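Local coordinates for uncharacterized protein (PDB 3O2I) that is of unknown function but forms a two-subunit assembly in which a beta-sheet runs on from one chain into the other, at residues E31-I43 / W72-V84. Sequence-based numbering, arbitrary orientation.
Sequences ELVSRDRTHPVRI and WHLQILEVSKYLV
Ile76 lies against Leu32 and Ile43, neighbours on the two strands of a beta-hairpin whose one face is covered by helix 72-87. Segment 72-84 of that helix runs nearly antiparallel to strand 31-35, with 165° between the axes of these segments, and almost parallel to strand 41-43.

Apolar packing makes up most of the contact. The extended Ile76 side chain, CG1 anti to its own backbone N (chi1 -171°), reaches across to the hairpin. There Ile76 CD1 lies 3.6 Å from Leu32 CB. The Ile43 side chain lies alongside that of Ile76, the two pointing in opposing senses, with Ile43 CG1 4.0 Å from Ile76 CD1. Further along the helix, Leu32 CD1 meets Val79 CG1 at 4.0 Å, and Phe56 of helix 53-63 also packs on Leu32. On the other strand, Ile43 CD1 touches Leu77 CD2, while its CG2 sits 3.5 Å from Ser80 OG.

Near the turn, Ser34 OG approaches His73 CA at 3.3 Å. Strand 31-35 also pairs in parallel with a strand of the second subunit, whose Phe100 meets the Trp72 ring edge-to-face.

The polar link is one hydrogen bond from that indole: Trp72 NE1 reaches Val33 O at 2.8 Å, nearly straight at 166°. A phenylalanine in place of Trp72 would probably leave the Val33 carbonyl without this donor. Val33 O lies in the indole plane, but NE1 stands above the carbonyl plane.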
ATOM      1  N   GLU B  31       6.190  -3.693  -1.196  1.00 22.25           N
ATOM      2  CA  GLU B  31       6.196  -2.877  -2.395  1.00 23.18           C
ATOM      3  C   GLU B  31       7.588  -2.711  -3.021  1.00 24.98           C
ATOM      4  O   GLU B  31       8.574  -2.486  -2.322  1.00 22.71           O
ATOM      5  CB  GLU B  31       5.609  -1.505  -2.091  1.00 24.79           C
ATOM      6  CG  GLU B  31       5.481  -0.609  -3.298  1.00 17.83           C
ATOM      7  CD  GLU B  31       5.028   0.800  -2.919  1.00 24.91           C
ATOM      8  OE1 GLU B  31       5.040   1.127  -1.714  1.00 25.64           O
ATOM      9  OE2 GLU B  31       4.654   1.570  -3.829  1.00 27.07           O
ATOM     10  N   LEU B  32       7.636  -2.800  -4.348  1.00 25.27           N
ATOM     11  CA  LEU B  32       8.847  -2.540  -5.126  1.00 25.08           C
ATOM     12  C   LEU B  32       8.595  -1.342  -6.023  1.00 27.45           C
ATOM     13  O   LEU B  32       7.601  -1.296  -6.759  1.00 29.47           O
ATOM     14  CB  LEU B  32       9.200  -3.754  -5.987  1.00 20.82           C
ATOM     15  CG  LEU B  32       9.542  -5.063  -5.273  1.00 29.75           C
ATOM     16  CD1 LEU B  32       9.509  -6.231  -6.240  1.00 30.52           C
ATOM     17  CD2 LEU B  32      10.891  -4.984  -4.590  1.00 35.58           C
ATOM     18  N   VAL B  33       9.495  -0.371  -5.967  1.00 28.48           N
ATOM     19  CA  VAL B  33       9.311   0.869  -6.707  1.00 23.94           C
ATOM     20  C   VAL B  33      10.428   1.099  -7.739  1.00 30.06           C
ATOM     21  O   VAL B  33      11.613   0.986  -7.425  1.00 27.80           O
ATOM     22  CB  VAL B  33       9.260   2.066  -5.750  1.00 22.69           C
ATOM     23  CG1 VAL B  33       9.139   3.364  -6.527  1.00 19.27           C
ATOM     24  CG2 VAL B  33       8.087   1.912  -4.739  1.00 17.60           C
ATOM     25  N   SER B  34      10.034   1.420  -8.966  1.00 33.67           N
ATOM     26  CA  SER B  34      10.966   1.899  -9.981  1.00 35.51           C
ATOM     27  C   SER B  34      10.738   3.391 -10.146  1.00 31.16           C
ATOM     28  O   SER B  34       9.754   3.818 -10.745  1.00 29.69           O
ATOM     29  CB  SER B  34      10.753   1.170 -11.314  1.00 41.81           C
ATOM     30  OG  SER B  34      11.530   1.740 -12.359  1.00 41.76           O
ATOM     31  N   ARG B  35      11.646   4.182  -9.594  1.00 28.07           N
ATOM     32  CA  ARG B  35      11.516   5.630  -9.606  1.00 37.86           C
ATOM     33  C   ARG B  35      11.799   6.222 -10.985  1.00 44.49           C
ATOM     34  O   ARG B  35      12.744   5.820 -11.661  1.00 40.93           O
ATOM     35  CB  ARG B  35      12.459   6.244  -8.575  1.00 39.42           C
ATOM     36  CG  ARG B  35      12.154   5.827  -7.154  1.00 38.48           C
ATOM     37  CD  ARG B  35      13.193   6.365  -6.193  1.00 36.19           C
ATOM     38  NE  ARG B  35      13.108   5.680  -4.910  1.00 40.35           N
ATOM     39  CZ  ARG B  35      14.159   5.314  -4.189  1.00 49.91           C
ATOM     40  NH1 ARG B  35      15.389   5.561  -4.633  1.00 50.11           N
ATOM     41  NH2 ARG B  35      13.978   4.693  -3.025  1.00 50.70           N
ATOM     42  N   ASP B  36      10.972   7.184 -11.385  1.00 52.27           N
ATOM     43  CA  ASP B  36      11.086   7.821 -12.690  1.00 58.84           C
ATOM     44  C   ASP B  36      10.306   9.127 -12.685  1.00 66.97           C
ATOM     45  O   ASP B  36       9.364   9.295 -11.911  1.00 69.09           O
ATOM     46  CB  ASP B  36      10.551   6.895 -13.786  1.00 64.44           C
ATOM     47  CG  ASP B  36      10.910   7.371 -15.183  1.00 72.81           C
ATOM     48  OD1 ASP B  36      11.925   6.890 -15.728  1.00 76.76           O
ATOM     49  OD2 ASP B  36      10.180   8.221 -15.738  1.00 73.47           O
ATOM     50  N   ARG B  37      10.693  10.050 -13.556  1.00 74.76           N
ATOM     51  CA  ARG B  37      10.068  11.369 -13.598  1.00 78.16           C
ATOM     52  C   ARG B  37       8.584  11.310 -13.964  1.00 74.67           C
ATOM     53  O   ARG B  37       7.747  11.922 -13.300  1.00 71.54           O
ATOM     54  CB  ARG B  37      10.812  12.263 -14.590  1.00 84.85           C
ATOM     55  CG  ARG B  37      12.322  12.241 -14.423  1.00 87.65           C
ATOM     56  CD  ARG B  37      13.010  12.934 -15.589  1.00 87.70           C
ATOM     57  NE  ARG B  37      14.432  13.152 -15.340  1.00 83.23           N
ATOM     58  CZ  ARG B  37      15.216  13.890 -16.122  1.00 81.18           C
ATOM     59  NH1 ARG B  37      14.711  14.477 -17.200  1.00 80.97           N
ATOM     60  NH2 ARG B  37      16.501  14.044 -15.825  1.00 77.71           N
ATOM     61  N   THR B  38       8.263  10.568 -15.020  1.00 76.01           N
ATOM     62  CA  THR B  38       6.901  10.536 -15.546  1.00 79.98           C
ATOM     63  C   THR B  38       6.291   9.132 -15.563  1.00 79.41           C
ATOM     64  O   THR B  38       5.068   8.982 -15.555  1.00 75.76           O
ATOM     65  CB  THR B  38       6.847  11.117 -16.973  1.00 85.02           C
ATOM     66  OG1 THR B  38       7.599  10.278 -17.860  1.00 87.41           O
ATOM     67  CG2 THR B  38       7.428  12.526 -17.001  1.00 85.37           C
ATOM     68  N   HIS B  39       7.143   8.110 -15.586  1.00 80.71           N
ATOM     69  CA  HIS B  39       6.676   6.726 -15.651  1.00 81.42           C
ATOM     70  C   HIS B  39       7.220   5.847 -14.521  1.00 70.47           C
ATOM     71  O   HIS B  39       8.022   4.946 -14.764  1.00 68.85           O
ATOM     72  CB  HIS B  39       7.026   6.110 -17.008  1.00 91.24           C
ATOM     73  CG  HIS B  39       6.224   6.662 -18.148  1.00 99.84           C
ATOM     74  ND1 HIS B  39       6.604   6.518 -19.466  1.00103.52           N
ATOM     75  CD2 HIS B  39       5.063   7.358 -18.165  1.00101.25           C
ATOM     76  CE1 HIS B  39       5.710   7.099 -20.245  1.00105.01           C
ATOM     77  NE2 HIS B  39       4.765   7.618 -19.481  1.00103.86           N
ATOM     78  N   PRO B  40       6.784   6.110 -13.278  1.00 59.71           N
ATOM     79  CA  PRO B  40       7.204   5.275 -12.148  1.00 60.58           C
ATOM     80  C   PRO B  40       6.471   3.942 -12.162  1.00 55.15           C
ATOM     81  O   PRO B  40       5.360   3.862 -12.675  1.00 54.64           O
ATOM     82  CB  PRO B  40       6.770   6.089 -10.919  1.00 56.42           C
ATOM     83  CG  PRO B  40       6.440   7.456 -11.430  1.00 59.04           C
ATOM     84  CD  PRO B  40       5.981   7.260 -12.839  1.00 58.14           C
ATOM     85  N   VAL B  41       7.091   2.909 -11.609  1.00 47.23           N
ATOM     86  CA  VAL B  41       6.440   1.613 -11.503  1.00 46.34           C
ATOM     87  C   VAL B  41       6.280   1.225 -10.039  1.00 39.88           C
ATOM     88  O   VAL B  41       7.250   1.219  -9.281  1.00 37.60           O
ATOM     89  CB  VAL B  41       7.239   0.519 -12.230  1.00 47.61           C
ATOM     90  CG1 VAL B  41       6.505  -0.809 -12.155  1.00 45.89           C
ATOM     91  CG2 VAL B  41       7.480   0.919 -13.670  1.00 51.80           C
ATOM     92  N   ARG B  42       5.053   0.919  -9.637  1.00 37.89           N
ATOM     93  CA  ARG B  42       4.805   0.437  -8.290  1.00 35.42           C
ATOM     94  C   ARG B  42       4.210  -0.970  -8.316  1.00 35.69           C
ATOM     95  O   ARG B  42       3.170  -1.209  -8.928  1.00 33.60           O
ATOM     96  CB  ARG B  42       3.906   1.409  -7.509  1.00 38.61           C
ATOM     97  CG  ARG B  42       4.661   2.618  -6.972  1.00 37.91           C
ATOM     98  CD  ARG B  42       3.753   3.682  -6.362  1.00 41.83           C
ATOM     99  NE  ARG B  42       4.533   4.875  -6.055  1.00 50.89           N
ATOM    100  CZ  ARG B  42       5.158   5.093  -4.898  1.00 57.60           C
ATOM    101  NH1 ARG B  42       5.862   6.208  -4.725  1.00 53.17           N
ATOM    102  NH2 ARG B  42       5.080   4.205  -3.909  1.00 57.09           N
ATOM    103  N   ILE B  43       4.900  -1.899  -7.663  1.00 35.01           N
ATOM    104  CA  ILE B  43       4.440  -3.274  -7.566  1.00 33.32           C
ATOM    105  C   ILE B  43       4.157  -3.560  -6.110  1.00 28.81           C
ATOM    106  O   ILE B  43       5.015  -3.358  -5.249  1.00 28.74           O
ATOM    107  CB  ILE B  43       5.505  -4.282  -8.027  1.00 36.69           C
ATOM    108  CG1 ILE B  43       6.108  -3.871  -9.368  1.00 44.48           C
ATOM    109  CG2 ILE B  43       4.909  -5.685  -8.098  1.00 28.70           C
ATOM    110  CD1 ILE B  43       5.381  -4.443 -10.561  1.00 54.91           C
ATOM    111  N   TRP B  72      16.702  -1.168 -13.908  1.00 39.24           N
ATOM    112  CA  TRP B  72      15.693  -1.436 -12.884  1.00 35.82           C
ATOM    113  C   TRP B  72      14.261  -1.387 -13.444  1.00 42.09           C
ATOM    114  O   TRP B  72      13.472  -2.296 -13.200  1.00 49.52           O
ATOM    115  CB  TRP B  72      15.900  -0.522 -11.659  1.00 40.86           C
ATOM    116  CG  TRP B  72      14.968  -0.805 -10.483  1.00 37.51           C
ATOM    117  CD1 TRP B  72      14.050   0.054  -9.943  1.00 39.02           C
ATOM    118  CD2 TRP B  72      14.868  -2.025  -9.726  1.00 36.97           C
ATOM    119  NE1 TRP B  72      13.387  -0.556  -8.900  1.00 38.93           N
ATOM    120  CE2 TRP B  72      13.870  -1.831  -8.748  1.00 42.74           C
ATOM    121  CE3 TRP B  72      15.524  -3.261  -9.784  1.00 43.74           C
ATOM    122  CZ2 TRP B  72      13.514  -2.828  -7.833  1.00 40.28           C
ATOM    123  CZ3 TRP B  72      15.170  -4.248  -8.879  1.00 39.76           C
ATOM    124  CH2 TRP B  72      14.170  -4.029  -7.917  1.00 40.77           C
ATOM    125  N   HIS B  73      13.937  -0.357 -14.221  1.00 37.90           N
ATOM    126  CA  HIS B  73      12.595  -0.232 -14.790  1.00 48.92           C
ATOM    127  C   HIS B  73      12.100  -1.514 -15.479  1.00 56.69           C
ATOM    128  O   HIS B  73      10.892  -1.722 -15.621  1.00 52.91           O
ATOM    129  CB  HIS B  73      12.479   0.992 -15.715  1.00 55.55           C
ATOM    130  CG  HIS B  73      13.171   0.832 -17.034  1.00 68.26           C
ATOM    131  ND1 HIS B  73      12.507   0.454 -18.182  1.00 74.21           N
ATOM    132  CD2 HIS B  73      14.464   1.016 -17.391  1.00 69.90           C
ATOM    133  CE1 HIS B  73      13.364   0.407 -19.187  1.00 76.23           C
ATOM    134  NE2 HIS B  73      14.558   0.743 -18.735  1.00 73.03           N
ATOM    135  N   LEU B  74      13.029  -2.373 -15.895  1.00 57.98           N
ATOM    136  CA  LEU B  74      12.654  -3.670 -16.456  1.00 60.18           C
ATOM    137  C   LEU B  74      12.937  -4.802 -15.469  1.00 54.83           C
ATOM    138  O   LEU B  74      12.165  -5.765 -15.365  1.00 50.52           O
ATOM    139  CB  LEU B  74      13.379  -3.931 -17.781  1.00 70.46           C
ATOM    140  CG  LEU B  74      13.107  -2.963 -18.939  1.00 78.65           C
ATOM    141  CD1 LEU B  74      14.003  -3.264 -20.142  1.00 77.34           C
ATOM    142  CD2 LEU B  74      11.636  -2.990 -19.336  1.00 83.49           C
ATOM    143  N   GLN B  75      14.045  -4.684 -14.744  1.00 47.83           N
ATOM    144  CA  GLN B  75      14.431  -5.706 -13.775  1.00 43.94           C
ATOM    145  C   GLN B  75      13.387  -5.874 -12.671  1.00 50.09           C
ATOM    146  O   GLN B  75      13.163  -6.982 -12.191  1.00 57.33           O
ATOM    147  CB  GLN B  75      15.793  -5.372 -13.160  1.00 45.02           C
ATOM    148  CG  GLN B  75      16.216  -6.303 -12.034  1.00 46.92           C
ATOM    149  CD  GLN B  75      16.887  -7.563 -12.538  1.00 54.09           C
ATOM    150  OE1 GLN B  75      17.025  -8.545 -11.805  1.00 49.74           O
ATOM    151  NE2 GLN B  75      17.325  -7.536 -13.793  1.00 51.57           N
ATOM    152  N   ILE B  76      12.748  -4.774 -12.272  1.00 47.36           N
ATOM    153  CA  ILE B  76      11.746  -4.827 -11.209  1.00 41.22           C
ATOM    154  C   ILE B  76      10.686  -5.862 -11.541  1.00 44.94           C
ATOM    155  O   ILE B  76      10.267  -6.626 -10.678  1.00 43.73           O
ATOM    156  CB  ILE B  76      11.091  -3.461 -10.938  1.00 43.30           C
ATOM    157  CG1 ILE B  76      10.219  -3.533  -9.679  1.00 41.00           C
ATOM    158  CG2 ILE B  76      10.267  -2.990 -12.140  1.00 45.69           C
ATOM    159  CD1 ILE B  76       9.682  -2.177  -9.223  1.00 33.45           C
ATOM    160  N   LEU B  77      10.283  -5.896 -12.807  1.00 49.40           N
ATOM    161  CA  LEU B  77       9.308  -6.867 -13.296  1.00 50.58           C
ATOM    162  C   LEU B  77       9.767  -8.297 -13.048  1.00 49.74           C
ATOM    163  O   LEU B  77       8.959  -9.176 -12.731  1.00 46.56           O
ATOM    164  CB  LEU B  77       9.058  -6.661 -14.790  1.00 56.75           C
ATOM    165  CG  LEU B  77       8.473  -5.310 -15.189  1.00 61.12           C
ATOM    166  CD1 LEU B  77       8.267  -5.247 -16.695  1.00 59.68           C
ATOM    167  CD2 LEU B  77       7.155  -5.049 -14.442  1.00 55.28           C
ATOM    168  N   GLU B  78      11.072  -8.522 -13.191  1.00 48.16           N
ATOM    169  CA  GLU B  78      11.637  -9.863 -13.064  1.00 48.93           C
ATOM    170  C   GLU B  78      11.706 -10.308 -11.606  1.00 45.87           C
ATOM    171  O   GLU B  78      11.332 -11.430 -11.276  1.00 56.69           O
ATOM    172  CB  GLU B  78      13.025  -9.936 -13.735  1.00 54.83           C
ATOM    173  CG  GLU B  78      13.039  -9.396 -15.167  1.00 59.86           C
ATOM    174  CD  GLU B  78      14.157  -9.985 -16.022  1.00 71.68           C
ATOM    175  OE1 GLU B  78      14.754  -9.233 -16.829  1.00 69.57           O
ATOM    176  OE2 GLU B  78      14.437 -11.197 -15.887  1.00 76.43           O
ATOM    177  N   VAL B  79      12.187  -9.423 -10.740  1.00 45.58           N
ATOM    178  CA  VAL B  79      12.210  -9.668  -9.300  1.00 46.53           C
ATOM    179  C   VAL B  79      10.805 -10.007  -8.765  1.00 47.31           C
ATOM    180  O   VAL B  79      10.623 -10.960  -7.994  1.00 44.96           O
ATOM    181  CB  VAL B  79      12.766  -8.434  -8.557  1.00 48.22           C
ATOM    182  CG1 VAL B  79      12.609  -8.594  -7.049  1.00 46.28           C
ATOM    183  CG2 VAL B  79      14.224  -8.198  -8.946  1.00 45.69           C
ATOM    184  N   SER B  80       9.817  -9.220  -9.175  1.00 48.20           N
ATOM    185  CA  SER B  80       8.425  -9.492  -8.817  1.00 43.69           C
ATOM    186  C   SER B  80       8.032 -10.921  -9.194  1.00 46.97           C
ATOM    187  O   SER B  80       7.501 -11.670  -8.366  1.00 50.36           O
ATOM    188  CB  SER B  80       7.493  -8.492  -9.502  1.00 50.39           C
ATOM    189  OG  SER B  80       6.129  -8.786  -9.222  1.00 58.10           O
ATOM    190  N   LYS B  81       8.302 -11.293 -10.446  1.00 53.66           N
ATOM    191  CA  LYS B  81       7.974 -12.627 -10.960  1.00 57.77           C
ATOM    192  C   LYS B  81       8.590 -13.747 -10.130  1.00 51.08           C
ATOM    193  O   LYS B  81       7.999 -14.813  -9.974  1.00 53.79           O
ATOM    194  CB  LYS B  81       8.433 -12.776 -12.410  1.00 69.15           C
ATOM    195  CG  LYS B  81       7.526 -12.132 -13.439  1.00 74.98           C
ATOM    196  CD  LYS B  81       7.982 -12.490 -14.851  1.00 79.33           C
ATOM    197  CE  LYS B  81       7.891 -13.992 -15.099  1.00 84.21           C
ATOM    198  NZ  LYS B  81       8.414 -14.381 -16.447  1.00 91.02           N
ATOM    199  N   TYR B  82       9.780 -13.495  -9.598  1.00 47.56           N
ATOM    200  CA  TYR B  82      10.510 -14.501  -8.836  1.00 46.28           C
ATOM    201  C   TYR B  82       9.958 -14.655  -7.422  1.00 50.58           C
ATOM    202  O   TYR B  82       9.778 -15.773  -6.942  1.00 55.73           O
ATOM    203  CB  TYR B  82      12.014 -14.191  -8.803  1.00 50.19           C
ATOM    204  CG  TYR B  82      12.784 -15.091  -7.866  1.00 55.49           C
ATOM    205  CD1 TYR B  82      13.177 -16.368  -8.259  1.00 62.90           C
ATOM    206  CD2 TYR B  82      13.105 -14.674  -6.583  1.00 52.90           C
ATOM    207  CE1 TYR B  82      13.872 -17.203  -7.393  1.00 63.26           C
ATOM    208  CE2 TYR B  82      13.795 -15.494  -5.713  1.00 55.24           C
ATOM    209  CZ  TYR B  82      14.176 -16.760  -6.120  1.00 60.90           C
ATOM    210  OH  TYR B  82      14.858 -17.572  -5.243  1.00 58.42           O
ATOM    211  N   LEU B  83       9.699 -13.535  -6.752  1.00 48.35           N
ATOM    212  CA  LEU B  83       9.057 -13.580  -5.442  1.00 45.52           C
ATOM    213  C   LEU B  83       7.728 -14.324  -5.505  1.00 46.04           C
ATOM    214  O   LEU B  83       7.397 -15.097  -4.605  1.00 47.97           O
ATOM    215  CB  LEU B  83       8.845 -12.171  -4.872  1.00 39.06           C
ATOM    216  CG  LEU B  83      10.125 -11.379  -4.591  1.00 43.88           C
ATOM    217  CD1 LEU B  83       9.801 -10.057  -3.907  1.00 36.63           C
ATOM    218  CD2 LEU B  83      11.081 -12.190  -3.739  1.00 46.55           C
ATOM    219  N   VAL B  84       6.964 -14.091  -6.568  1.00 45.77           N
ATOM    220  CA  VAL B  84       5.669 -14.754  -6.718  1.00 45.16           C
ATOM    221  C   VAL B  84       5.828 -16.264  -6.892  1.00 56.81           C
ATOM    222  O   VAL B  84       5.180 -17.046  -6.196  1.00 59.16           O
ATOM    223  CB  VAL B  84       4.846 -14.176  -7.897  1.00 42.76           C
ATOM    224  CG1 VAL B  84       3.729 -15.144  -8.294  1.00 48.23           C
ATOM    225  CG2 VAL B  84       4.264 -12.815  -7.527  1.00 41.35           C
TER